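Serine protease inhibitor (Thermoanaerobacter tengcongensis, PDB 2PEF) probably inhibits serine proteases by the serpin mechanism, and is captured here in the latent state, with its reactive-centre loop inserted into the main sheet. Local coordinates at residues 51-56 and 292-297; 168-173 and 321-326; 178-183 and 196-201; 308-313 and 327-332. All coordinates share one frame; numbering follows the deposited sequence.

Interaction 1: residues 51-56 and 292-297; sequences NETLAQ and ADFSKL
Two torsions set up this contact between T53 and D293. In T53, OG1 stands anti to the carbonyl carbon (chi1 -60°) and faces the loop. In D293, CG swings anti to the backbone N (chi1 -171°) and reaches back to the helix. The contact joins the N-terminal part of helix 51-62 of the serpin fold to the loop before strand 298-300. T53 OG1 accepts the backbone N of D293 at 2.9 Å. N51 ND2 donates to D293 OD2 at 2.7 Å, on the syn side but tilted from the carboxylate plane. The other oxygen, D293 OD1, closes an Asx turn with the backbone N of S295 at 3.2 Å. S295 OG also donates to D293 OD1, at 2.7 Å. The carboxylate is thus held through both oxygens. With an alanine at D293, N51 ND2 would probably lose its partner and the turn at S295 its acceptor. K296 NZ forms a long, weak ion pair with D50. Beside these bonds, T53 CG2 lies over one face of the F294 ring, 4.0 Å from its centroid.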
loop_
_atom_site.group_PDB
_atom_site.type_symbol
_atom_site.label_atom_id
_atom_site.label_comp_id
_atom_site.label_asym_id
_atom_site.label_seq_id
_atom_site.Cartn_x
_atom_site.Cartn_y
_atom_site.Cartn_z
ATOM N N ASN A 51 -20.200 15.220 8.936
ATOM C CA ASN A 51 -20.079 15.469 10.372
ATOM C C ASN A 51 -18.861 14.782 10.998
ATOM O O ASN A 51 -17.760 14.869 10.450
ATOM C CB ASN A 51 -21.385 15.099 11.085
ATOM C CG ASN A 51 -22.585 15.826 10.507
ATOM O OD1 ASN A 51 -22.625 17.055 10.476
ATOM N ND2 ASN A 51 -23.569 15.066 10.038
ATOM N N GLU A 52 -19.070 14.088 12.116
ATOM C CA GLU A 52 -17.977 13.487 12.890
ATOM C C GLU A 52 -17.267 12.353 12.162
ATOM O O GLU A 52 -16.062 12.172 12.327
ATOM C CB GLU A 52 -18.476 12.995 14.252
ATOM N N THR A 53 -18.013 11.583 11.374
ATOM C CA THR A 53 -17.423 10.516 10.563
ATOM C C THR A 53 -16.395 11.103 9.586
ATOM O O THR A 53 -15.293 10.570 9.439
ATOM C CB THR A 53 -18.509 9.700 9.819
ATOM O OG1 THR A 53 -19.393 9.107 10.776
ATOM C CG2 THR A 53 -17.892 8.590 8.979
ATOM N N LEU A 54 -16.759 12.213 8.945
ATOM C CA LEU A 54 -15.879 12.891 7.997
ATOM C C LEU A 54 -14.673 13.527 8.685
ATOM O O LEU A 54 -13.547 13.379 8.217
ATOM C CB LEU A 54 -16.654 13.947 7.202
ATOM C CG LEU A 54 -15.868 14.877 6.273
ATOM C CD1 LEU A 54 -15.183 14.110 5.132
ATOM C CD2 LEU A 54 -16.791 15.954 5.726
ATOM N N ALA A 55 -14.917 14.221 9.795
ATOM C CA ALA A 55 -13.851 14.905 10.537
ATOM C C ALA A 55 -12.787 13.926 11.031
ATOM O O ALA A 55 -11.588 14.212 10.958
ATOM C CB ALA A 55 -14.436 15.695 11.698
ATOM N N GLN A 56 -13.234 12.764 11.507
ATOM C CA GLN A 56 -12.333 11.702 11.947
ATOM C C GLN A 56 -11.515 11.122 10.790
ATOM O O GLN A 56 -10.314 10.886 10.935
ATOM C CB GLN A 56 -13.117 10.591 12.644
ATOM C CG GLN A 56 -13.657 10.970 14.010
ATOM C CD GLN A 56 -14.612 9.934 14.572
ATOM O OE1 GLN A 56 -14.738 8.828 14.040
ATOM N NE2 GLN A 56 -15.291 10.286 15.657
ATOM N N ALA A 292 -22.128 5.976 12.439
ATOM C CA ALA A 292 -21.607 6.300 11.106
ATOM C C ALA A 292 -22.525 7.214 10.310
ATOM O O ALA A 292 -23.741 7.020 10.276
ATOM C CB ALA A 292 -21.310 5.037 10.312
ATOM N N ASP A 293 -21.920 8.213 9.676
ATOM C CA ASP A 293 -22.636 9.144 8.822
ATOM C C ASP A 293 -22.019 9.132 7.431
ATOM O O ASP A 293 -21.038 9.829 7.165
ATOM C CB ASP A 293 -22.604 10.558 9.415
ATOM C CG ASP A 293 -23.527 11.527 8.687
ATOM O OD1 ASP A 293 -23.819 11.315 7.486
ATOM O OD2 ASP A 293 -23.957 12.511 9.319
ATOM N N PHE A 294 -22.594 8.318 6.554
ATOM C CA PHE A 294 -22.194 8.299 5.156
ATOM C C PHE A 294 -23.337 8.756 4.253
ATOM O O PHE A 294 -23.549 8.210 3.168
ATOM C CB PHE A 294 -21.674 6.913 4.763
ATOM C CG PHE A 294 -20.306 6.610 5.302
ATOM C CD1 PHE A 294 -20.148 5.770 6.398
ATOM C CD2 PHE A 294 -19.171 7.180 4.724
ATOM C CE1 PHE A 294 -18.887 5.489 6.908
ATOM C CE2 PHE A 294 -17.905 6.912 5.232
ATOM C CZ PHE A 294 -17.761 6.065 6.324
ATOM N N SER A 295 -24.047 9.788 4.703
ATOM C CA SER A 295 -25.220 10.309 3.999
ATOM C C SER A 295 -24.885 10.935 2.644
ATOM O O SER A 295 -25.740 10.986 1.751
ATOM C CB SER A 295 -25.966 11.314 4.882
ATOM O OG SER A 295 -25.102 12.343 5.332
ATOM N N LYS A 296 -23.646 11.402 2.496
ATOM C CA LYS A 296 -23.184 12.010 1.245
ATOM C C LYS A 296 -22.892 10.989 0.134
ATOM O O LYS A 296 -22.775 11.367 -1.032
ATOM C CB LYS A 296 -21.974 12.924 1.489
ATOM C CG LYS A 296 -22.316 14.220 2.227
ATOM C CD LYS A 296 -21.087 15.096 2.450
ATOM C CE LYS A 296 -21.462 16.390 3.161
ATOM N NZ LYS A 296 -20.274 17.131 3.685
ATOM N N LEU A 297 -22.781 9.709 0.494
ATOM C CA LEU A 297 -22.632 8.627 -0.496
ATOM C C LEU A 297 -23.874 8.475 -1.366
ATOM O O LEU A 297 -23.776 8.199 -2.562
ATOM C CB LEU A 297 -22.385 7.277 0.188
ATOM C CG LEU A 297 -21.037 6.877 0.780
ATOM C CD1 LEU A 297 -21.183 5.548 1.497
ATOM C CD2 LEU A 297 -19.984 6.763 -0.291
#

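Interaction 2: residues 168-173 and 321-326; sequences AEWETV and LGTKAG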
loop_
_atom_site.group_PDB
_atom_site.type_symbol
_atom_site.label_atom_id
_atom_site.label_comp_id
_atom_site.label_asym_id
_atom_site.label_seq_id
_atom_site.Cartn_x
_atom_site.Cartn_y
_atom_site.Cartn_z
ATOM N N ALA A 168 8.753 -2.628 -12.499
ATOM C CA ALA A 168 9.932 -1.862 -12.864
ATOM C C ALA A 168 11.160 -2.744 -13.015
ATOM O O ALA A 168 11.300 -3.751 -12.327
ATOM C CB ALA A 168 10.189 -0.779 -11.835
ATOM N N GLU A 169 12.039 -2.357 -13.935
ATOM C CA GLU A 169 13.335 -2.998 -14.097
ATOM C C GLU A 169 14.373 -2.240 -13.274
ATOM O O GLU A 169 14.279 -1.020 -13.140
ATOM C CB GLU A 169 13.734 -2.970 -15.572
ATOM C CG GLU A 169 14.961 -3.797 -15.928
ATOM C CD GLU A 169 15.128 -3.989 -17.423
ATOM O OE1 GLU A 169 14.145 -4.361 -18.095
ATOM O OE2 GLU A 169 16.253 -3.780 -17.928
ATOM N N TRP A 170 15.373 -2.946 -12.747
ATOM C CA TRP A 170 16.508 -2.275 -12.108
ATOM C C TRP A 170 17.216 -1.389 -13.123
ATOM O O TRP A 170 17.243 -1.706 -14.310
ATOM C CB TRP A 170 17.511 -3.285 -11.546
ATOM C CG TRP A 170 16.964 -4.165 -10.473
ATOM C CD1 TRP A 170 16.861 -5.533 -10.504
ATOM C CD2 TRP A 170 16.453 -3.752 -9.203
ATOM N NE1 TRP A 170 16.309 -5.992 -9.327
ATOM C CE2 TRP A 170 16.056 -4.920 -8.510
ATOM C CE3 TRP A 170 16.292 -2.502 -8.576
ATOM C CZ2 TRP A 170 15.512 -4.880 -7.223
ATOM C CZ3 TRP A 170 15.747 -2.462 -7.298
ATOM C CH2 TRP A 170 15.355 -3.643 -6.638
ATOM N N GLU A 171 17.792 -0.285 -12.660
ATOM C CA GLU A 171 18.593 0.563 -13.543
ATOM C C GLU A 171 19.773 -0.247 -14.076
ATOM O O GLU A 171 20.120 -0.154 -15.257
ATOM C CB GLU A 171 19.068 1.829 -12.824
ATOM C CG GLU A 171 19.994 2.694 -13.675
ATOM C CD GLU A 171 20.504 3.915 -12.949
ATOM O OE1 GLU A 171 21.177 3.758 -11.904
ATOM O OE2 GLU A 171 20.252 5.036 -13.442
ATOM N N THR A 172 20.369 -1.049 -13.195
ATOM C CA THR A 172 21.358 -2.042 -13.573
ATOM C C THR A 172 20.830 -3.408 -13.146
ATOM O O THR A 172 20.794 -3.714 -11.953
ATOM C CB THR A 172 22.718 -1.793 -12.875
ATOM O OG1 THR A 172 23.108 -0.421 -13.019
ATOM C CG2 THR A 172 23.800 -2.693 -13.458
ATOM N N VAL A 173 20.409 -4.222 -14.112
ATOM C CA VAL A 173 19.940 -5.576 -13.791
ATOM C C VAL A 173 21.086 -6.436 -13.255
ATOM O O VAL A 173 22.256 -6.157 -13.517
ATOM C CB VAL A 173 19.239 -6.283 -14.989
ATOM C CG1 VAL A 173 17.933 -5.584 -15.337
ATOM C CG2 VAL A 173 20.144 -6.362 -16.209
ATOM N N LEU A 321 15.810 -9.091 -12.589
ATOM C CA LEU A 321 15.371 -8.078 -13.548
ATOM C C LEU A 321 14.814 -6.817 -12.887
ATOM O O LEU A 321 15.009 -5.714 -13.399
ATOM C CB LEU A 321 14.340 -8.675 -14.521
ATOM C CG LEU A 321 13.727 -7.827 -15.643
ATOM C CD1 LEU A 321 14.755 -7.450 -16.694
ATOM C CD2 LEU A 321 12.561 -8.570 -16.289
ATOM N N GLY A 322 14.124 -6.974 -11.762
ATOM C CA GLY A 322 13.512 -5.827 -11.106
ATOM C C GLY A 322 12.561 -6.191 -9.992
ATOM O O GLY A 322 12.840 -7.082 -9.181
ATOM N N THR A 323 11.435 -5.486 -9.949
ATOM C CA THR A 323 10.424 -5.717 -8.924
ATOM C C THR A 323 9.032 -5.525 -9.507
ATOM O O THR A 323 8.791 -4.598 -10.278
ATOM C CB THR A 323 10.614 -4.763 -7.716
ATOM O OG1 THR A 323 11.920 -4.950 -7.154
ATOM C CG2 THR A 323 9.560 -5.000 -6.630
ATOM N N LYS A 324 8.129 -6.432 -9.151
ATOM C CA LYS A 324 6.709 -6.269 -9.434
ATOM C C LYS A 324 6.017 -6.279 -8.089
ATOM O O LYS A 324 6.294 -7.139 -7.253
ATOM C CB LYS A 324 6.174 -7.422 -10.285
ATOM C CG LYS A 324 6.691 -7.456 -11.715
ATOM C CD LYS A 324 6.204 -8.703 -12.434
ATOM C CE LYS A 324 6.672 -8.718 -13.878
ATOM N N ALA A 325 5.128 -5.316 -7.875
ATOM C CA ALA A 325 4.383 -5.231 -6.629
ATOM C C ALA A 325 2.952 -4.814 -6.926
ATOM O O ALA A 325 2.701 -4.037 -7.852
ATOM C CB ALA A 325 5.043 -4.256 -5.677
ATOM N N GLY A 326 2.017 -5.356 -6.157
ATOM C CA GLY A 326 0.604 -5.086 -6.364
ATOM C C GLY A 326 -0.125 -4.919 -5.047
ATOM O O GLY A 326 0.262 -5.500 -4.030
#
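The carbonyl oxygen of L321 takes one hydrogen bond, and carbons close in on it. W170 N donates to L321 O at 2.9 Å. E169 CA makes a CA-H...O contact with L321 O at 3.3 Å, and V173 CG1 also lies against this oxygen. Next along, A168 and T323 form an antiparallel hydrogen-bonded pair: A168 N reaches T323 O at 3.0 Å, and T323 N reaches A168 O at 2.9 Å. E169 and G322 form the non-hydrogen-bonded pair. With no side chain on G322, the backbones draw close, and E169 CA is 4.1 Å from G322 CA. The W170 indole lies with one face on G322. G322 CA sits 3.5 Å from the centroid of the five-membered ring, 21° off its normal, a CH-pi contact. W170 CG is anti to the carbonyl carbon (chi1 -63°), which brings the indole back over the glycine. D319 O takes the bond from W170 NE1, and Y217 stacks on the indole while its OH bonds T323 OG1. The extended E169 chain crosses L321 CD1, with E169 OE1 3.4 Å from L321 CD1, and makes a salt bridge with K86. This is the breach of the serpin fold, the end of sheet A where the inserted reactive-centre loop enters beside strand 158-169, with the tryptophan of that region packed against it.

Interaction 3: residues 178-183 and 196-201; sequences SVHEDI and FMNSEE
The imidazole of H180 has F196 O over one face and two oxygens at its edge, D182 OD1 and N198 OD1. Both edge partners lie near the ring plane. The setting is the beta hairpin of strands 179-185 and 191-201, part of sheet C of the serpin fold. H180 ND1 donates to D182 OD1 at 2.6 Å, within its own strand. H180 NE2 donates across the hairpin to N198 OD1 at 3.0 Å. This second bond is fairly straight at the hydrogen (161°), but it meets the amide oxygen from above the carbonyl plane and not on a lone pair. Ring and amide planes are 43° apart. CG of H180 is wedged between backbone N and carbonyl carbon (chi1 47°), which folds the ring back over the neighbouring strand. With both nitrogens donating, the ring is probably charged, which the D182 carboxylate would favour. An alanine in place of H180 is likely to leave D182 and N198 without their shared partner and to uncover F196 O on that side. H180 and F196 form the antiparallel hydrogen-bonded pair, with two backbone bonds between them. A further bond runs from N198 N to S178 O at 2.8 Å. On the other face of the hairpin V179 and M197 lie side by side, and the loop residue Y174 touches both. F196 also touches S262 and P264 of the next strand, 255-273. The D182 carboxylate is nearly parallel to the F196 ring, and D182 OD2 comes within 3.6 Å of F196 CD1.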
loop_
_atom_site.group_PDB
_atom_site.type_symbol
_atom_site.label_atom_id
_atom_site.label_comp_id
_atom_site.label_asym_id
_atom_site.label_seq_id
_atom_site.Cartn_x
_atom_site.Cartn_y
_atom_site.Cartn_z
ATOM N N SER A 178 26.489 -12.119 -10.765
ATOM C CA SER A 178 26.198 -11.375 -9.550
ATOM C C SER A 178 25.141 -12.066 -8.687
ATOM O O SER A 178 24.809 -11.582 -7.603
ATOM C CB SER A 178 25.747 -9.961 -9.914
ATOM O OG SER A 178 26.772 -9.287 -10.625
ATOM N N VAL A 179 24.616 -13.188 -9.177
ATOM C CA VAL A 179 23.587 -13.946 -8.463
ATOM C C VAL A 179 24.172 -15.281 -8.016
ATOM O O VAL A 179 24.740 -16.017 -8.821
ATOM C CB VAL A 179 22.324 -14.176 -9.336
ATOM C CG1 VAL A 179 21.272 -14.985 -8.578
ATOM C CG2 VAL A 179 21.734 -12.849 -9.795
ATOM N N HIS A 180 24.034 -15.586 -6.732
ATOM C CA HIS A 180 24.599 -16.820 -6.187
ATOM C C HIS A 180 23.599 -17.560 -5.307
ATOM O O HIS A 180 22.783 -16.935 -4.617
ATOM C CB HIS A 180 25.882 -16.518 -5.408
ATOM C CG HIS A 180 25.758 -15.364 -4.462
ATOM N ND1 HIS A 180 25.612 -15.526 -3.101
ATOM C CD2 HIS A 180 25.744 -14.028 -4.685
ATOM C CE1 HIS A 180 25.525 -14.340 -2.525
ATOM N NE2 HIS A 180 25.597 -13.414 -3.464
ATOM N N GLU A 181 23.670 -18.890 -5.347
ATOM C CA GLU A 181 22.831 -19.748 -4.520
ATOM C C GLU A 181 23.480 -19.948 -3.160
ATOM O O GLU A 181 24.595 -20.467 -3.059
ATOM C CB GLU A 181 22.596 -21.105 -5.194
ATOM C CG GLU A 181 21.716 -21.056 -6.438
ATOM C CD GLU A 181 21.418 -22.434 -7.001
ATOM O OE1 GLU A 181 22.354 -23.104 -7.492
ATOM O OE2 GLU A 181 20.239 -22.849 -6.959
ATOM N N ASP A 182 22.772 -19.532 -2.117
ATOM C CA ASP A 182 23.272 -19.627 -0.756
ATOM C C ASP A 182 22.515 -20.705 0.015
ATOM O O ASP A 182 21.338 -20.955 -0.251
ATOM C CB ASP A 182 23.165 -18.268 -0.061
ATOM C CG ASP A 182 24.117 -17.229 -0.648
ATOM O OD1 ASP A 182 24.883 -17.562 -1.578
ATOM O OD2 ASP A 182 24.101 -16.072 -0.177
ATOM N N ILE A 183 23.203 -21.350 0.952
ATOM C CA ILE A 183 22.645 -22.487 1.677
ATOM C C ILE A 183 22.036 -22.049 3.010
ATOM O O ILE A 183 22.701 -21.417 3.836
ATOM C CB ILE A 183 23.696 -23.608 1.909
ATOM C CG1 ILE A 183 24.437 -23.938 0.604
ATOM C CG2 ILE A 183 23.028 -24.857 2.490
ATOM C CD1 ILE A 183 25.742 -24.709 0.797
ATOM N N PHE A 196 20.842 -15.022 -3.798
ATOM C CA PHE A 196 21.133 -13.676 -3.336
ATOM C C PHE A 196 21.803 -12.886 -4.449
ATOM O O PHE A 196 22.564 -13.434 -5.245
ATOM C CB PHE A 196 22.010 -13.712 -2.087
ATOM C CG PHE A 196 21.236 -13.861 -0.810
ATOM C CD1 PHE A 196 20.673 -15.085 -0.458
ATOM C CD2 PHE A 196 21.071 -12.777 0.040
ATOM C CE1 PHE A 196 19.954 -15.224 0.731
ATOM C CE2 PHE A 196 20.351 -12.906 1.239
ATOM C CZ PHE A 196 19.796 -14.133 1.581
ATOM N N MET A 197 21.498 -11.599 -4.508
ATOM C CA MET A 197 21.893 -10.779 -5.643
ATOM C C MET A 197 22.834 -9.660 -5.199
ATOM O O MET A 197 22.468 -8.819 -4.371
ATOM C CB MET A 197 20.655 -10.213 -6.344
ATOM C CG MET A 197 19.566 -11.248 -6.657
ATOM S SD MET A 197 18.188 -10.602 -7.629
ATOM C CE MET A 197 17.430 -9.454 -6.481
ATOM N N ASN A 198 24.042 -9.674 -5.756
ATOM C CA ASN A 198 25.105 -8.733 -5.405
ATOM C C ASN A 198 25.138 -7.541 -6.342
ATOM O O ASN A 198 25.051 -7.699 -7.564
ATOM C CB ASN A 198 26.471 -9.418 -5.481
ATOM C CG ASN A 198 26.675 -10.465 -4.405
ATOM O OD1 ASN A 198 26.002 -10.469 -3.377
ATOM N ND2 ASN A 198 27.632 -11.359 -4.639
ATOM N N SER A 199 25.288 -6.354 -5.762
ATOM C CA SER A 199 25.431 -5.129 -6.538
ATOM C C SER A 199 26.315 -4.109 -5.836
ATOM O O SER A 199 26.609 -4.229 -4.641
ATOM C CB SER A 199 24.059 -4.508 -6.806
ATOM O OG SER A 199 23.427 -4.160 -5.587
ATOM N N GLU A 200 26.746 -3.109 -6.598
ATOM C CA GLU A 200 27.349 -1.921 -6.027
ATOM C C GLU A 200 26.305 -0.830 -6.037
ATOM O O GLU A 200 25.742 -0.506 -7.085
ATOM C CB GLU A 200 28.553 -1.467 -6.841
ATOM C CG GLU A 200 29.781 -2.319 -6.660
ATOM C CD GLU A 200 30.869 -1.976 -7.649
ATOM O OE1 GLU A 200 30.762 -0.928 -8.331
ATOM O OE2 GLU A 200 31.834 -2.759 -7.742
ATOM N N GLU A 201 26.038 -0.271 -4.865
ATOM C CA GLU A 201 25.094 0.836 -4.766
ATOM C C GLU A 201 25.807 2.100 -4.316
ATOM O O GLU A 201 26.931 2.038 -3.816
ATOM C CB GLU A 201 23.919 0.478 -3.851
ATOM C CG GLU A 201 23.123 -0.754 -4.300
ATOM C CD GLU A 201 22.604 -0.680 -5.736
ATOM O OE1 GLU A 201 22.382 0.434 -6.276
ATOM O OE2 GLU A 201 22.411 -1.762 -6.324
#

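Interaction 4: residues 308-313 and 327-332; sequences SEVLHK and AVTSVD
D332 OD2 takes two bonds from S308. S308 OG donates to the anti lone pair of D332 OD2 at 2.8 Å. It sits between its backbone N and carbonyl carbon (chi1 55°), where it reaches that oxygen. S308 N meets D332 OD2 at 3.0 Å from above the carboxylate plane. The double grip closes the end of a backbone ladder. D332 N donates to E309 O at 2.9 Å. L311 and S330 then exchange two backbone bonds, and so do K313 and V328. The shortest rung is V328 N to K313 O, 2.8 Å. Between these rungs, CA-H groups of V310 and H312 point at S330 O and V328 O. On one face S330 OG lies 3.5 Å from L311 CB. A water lies between S330 OG and E309 O. On the other face V310 and V331 touch loosely. Farther out, helix 35-46 backs this face: its S37 touches H312 and A327, and T45 touches V331. E309 makes a salt bridge to K273, and the K313 amine bonds K147 O. The uncleaved reactive-centre loop thus lies as an extra strand of sheet A, between strands 158-169 and 310-318, as in latent serpins.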
loop_
_atom_site.group_PDB
_atom_site.type_symbol
_atom_site.label_atom_id
_atom_site.label_comp_id
_atom_site.label_asym_id
_atom_site.label_seq_id
_atom_site.Cartn_x
_atom_site.Cartn_y
_atom_site.Cartn_z
ATOM N N SER A 308 -17.974 -2.040 7.242
ATOM C CA SER A 308 -17.835 -3.333 7.902
ATOM C C SER A 308 -16.361 -3.682 8.058
ATOM O O SER A 308 -15.876 -3.876 9.174
ATOM C CB SER A 308 -18.572 -4.423 7.120
ATOM O OG SER A 308 -18.136 -4.463 5.773
ATOM N N GLU A 309 -15.650 -3.753 6.935
ATOM C CA GLU A 309 -14.225 -4.065 6.947
ATOM C C GLU A 309 -13.456 -3.257 5.918
ATOM O O GLU A 309 -13.963 -2.970 4.828
ATOM C CB GLU A 309 -13.987 -5.560 6.703
ATOM C CG GLU A 309 -14.427 -6.481 7.843
ATOM C CD GLU A 309 -13.863 -7.889 7.723
ATOM O OE1 GLU A 309 -13.150 -8.172 6.734
ATOM O OE2 GLU A 309 -14.135 -8.712 8.624
ATOM N N VAL A 310 -12.232 -2.888 6.278
ATOM C CA VAL A 310 -11.267 -2.368 5.319
ATOM C C VAL A 310 -10.211 -3.457 5.152
ATOM O O VAL A 310 -9.500 -3.796 6.104
ATOM C CB VAL A 310 -10.638 -1.033 5.788
ATOM C CG1 VAL A 310 -9.573 -0.562 4.799
ATOM C CG2 VAL A 310 -11.711 0.037 5.950
ATOM N N LEU A 311 -10.142 -4.020 3.950
ATOM C CA LEU A 311 -9.243 -5.135 3.663
ATOM C C LEU A 311 -8.143 -4.705 2.702
ATOM O O LEU A 311 -8.396 -3.980 1.743
ATOM C CB LEU A 311 -10.027 -6.317 3.087
ATOM C CG LEU A 311 -9.336 -7.678 2.915
ATOM C CD1 LEU A 311 -9.022 -8.325 4.260
ATOM C CD2 LEU A 311 -10.197 -8.606 2.065
ATOM N N HIS A 312 -6.928 -5.172 2.975
ATOM C CA HIS A 312 -5.747 -4.843 2.195
ATOM C C HIS A 312 -5.066 -6.140 1.768
ATOM O O HIS A 312 -4.799 -6.994 2.605
ATOM C CB HIS A 312 -4.789 -4.003 3.048
ATOM C CG HIS A 312 -3.819 -3.187 2.251
ATOM N ND1 HIS A 312 -2.455 -3.363 2.315
ATOM C CD2 HIS A 312 -4.024 -2.176 1.379
ATOM C CE1 HIS A 312 -1.864 -2.495 1.512
ATOM N NE2 HIS A 312 -2.795 -1.764 0.932
ATOM N N LYS A 313 -4.811 -6.282 0.468
ATOM C CA LYS A 313 -4.097 -7.439 -0.081
ATOM C C LYS A 313 -2.929 -6.939 -0.904
ATOM O O LYS A 313 -3.085 -6.037 -1.726
ATOM C CB LYS A 313 -5.003 -8.288 -0.975
ATOM C CG LYS A 313 -6.039 -9.123 -0.252
ATOM C CD LYS A 313 -6.659 -10.182 -1.177
ATOM C CE LYS A 313 -5.645 -11.236 -1.617
ATOM N NZ LYS A 313 -6.299 -12.428 -2.235
ATOM N N ALA A 327 -1.179 -4.114 -5.071
ATOM C CA ALA A 327 -1.998 -3.897 -3.889
ATOM C C ALA A 327 -3.451 -3.665 -4.253
ATOM O O ALA A 327 -3.769 -3.097 -5.299
ATOM C CB ALA A 327 -1.473 -2.728 -3.076
ATOM N N VAL A 328 -4.327 -4.142 -3.382
ATOM C CA VAL A 328 -5.736 -3.815 -3.455
ATOM C C VAL A 328 -6.177 -3.401 -2.065
ATOM O O VAL A 328 -5.760 -3.996 -1.069
ATOM C CB VAL A 328 -6.594 -5.015 -3.933
ATOM C CG1 VAL A 328 -8.086 -4.690 -3.851
ATOM C CG2 VAL A 328 -6.221 -5.412 -5.358
ATOM N N THR A 329 -6.979 -2.344 -2.011
ATOM C CA THR A 329 -7.669 -1.963 -0.784
ATOM C C THR A 329 -9.167 -1.910 -1.070
ATOM O O THR A 329 -9.605 -1.235 -1.996
ATOM C CB THR A 329 -7.189 -0.603 -0.238
ATOM O OG1 THR A 329 -5.758 -0.568 -0.220
ATOM C CG2 THR A 329 -7.724 -0.376 1.177
ATOM N N SER A 330 -9.939 -2.642 -0.275
ATOM C CA SER A 330 -11.388 -2.639 -0.427
ATOM C C SER A 330 -12.073 -2.104 0.827
ATOM O O SER A 330 -11.572 -2.259 1.948
ATOM C CB SER A 330 -11.910 -4.035 -0.785
ATOM O OG SER A 330 -11.572 -4.971 0.219
ATOM N N VAL A 331 -13.216 -1.453 0.620
ATOM C CA VAL A 331 -14.034 -0.937 1.710
ATOM C C VAL A 331 -15.422 -1.570 1.619
ATOM O O VAL A 331 -16.068 -1.520 0.567
ATOM C CB VAL A 331 -14.130 0.611 1.654
ATOM C CG1 VAL A 331 -15.075 1.145 2.732
ATOM C CG2 VAL A 331 -12.747 1.243 1.788
ATOM N N ASP A 332 -15.850 -2.174 2.730
ATOM C CA ASP A 332 -17.146 -2.873 2.871
ATOM C C ASP A 332 -17.207 -4.335 2.386
ATOM O O ASP A 332 -18.276 -4.953 2.420
ATOM C CB ASP A 332 -18.329 -2.047 2.335
ATOM C CG ASP A 332 -19.262 -1.569 3.438
ATOM O OD1 ASP A 332 -20.052 -0.634 3.181
ATOM O OD2 ASP A 332 -19.218 -2.131 4.556
HETATM O O HOH W 1 -19.512 -6.344 4.362
HETATM O O HOH W 2 -13.169 -4.583 2.429
#

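In the fold
Interactions 2 and 4 share strand 322-331, the inserted reactive-centre loop. Interaction 2 pairs its start with strand 158-169, and interaction 4 pairs its end with strand 310-318. Their centres are 26 Å apart, on opposite sides of the chain's centre. Interaction 3 lies beyond the breach, its centre 15 Å from that of interaction 2. Its hairpin follows strand 158-169 and is nested in the loop that interaction 2 closes. Interaction 1 is at the other end, its centre 51 Å from that of interaction 3 and 19 Å from that of interaction 4. Along the chain it closes before interaction 4 opens. Interactions 1 and 3 lie off the inserted strand, beyond its two ends.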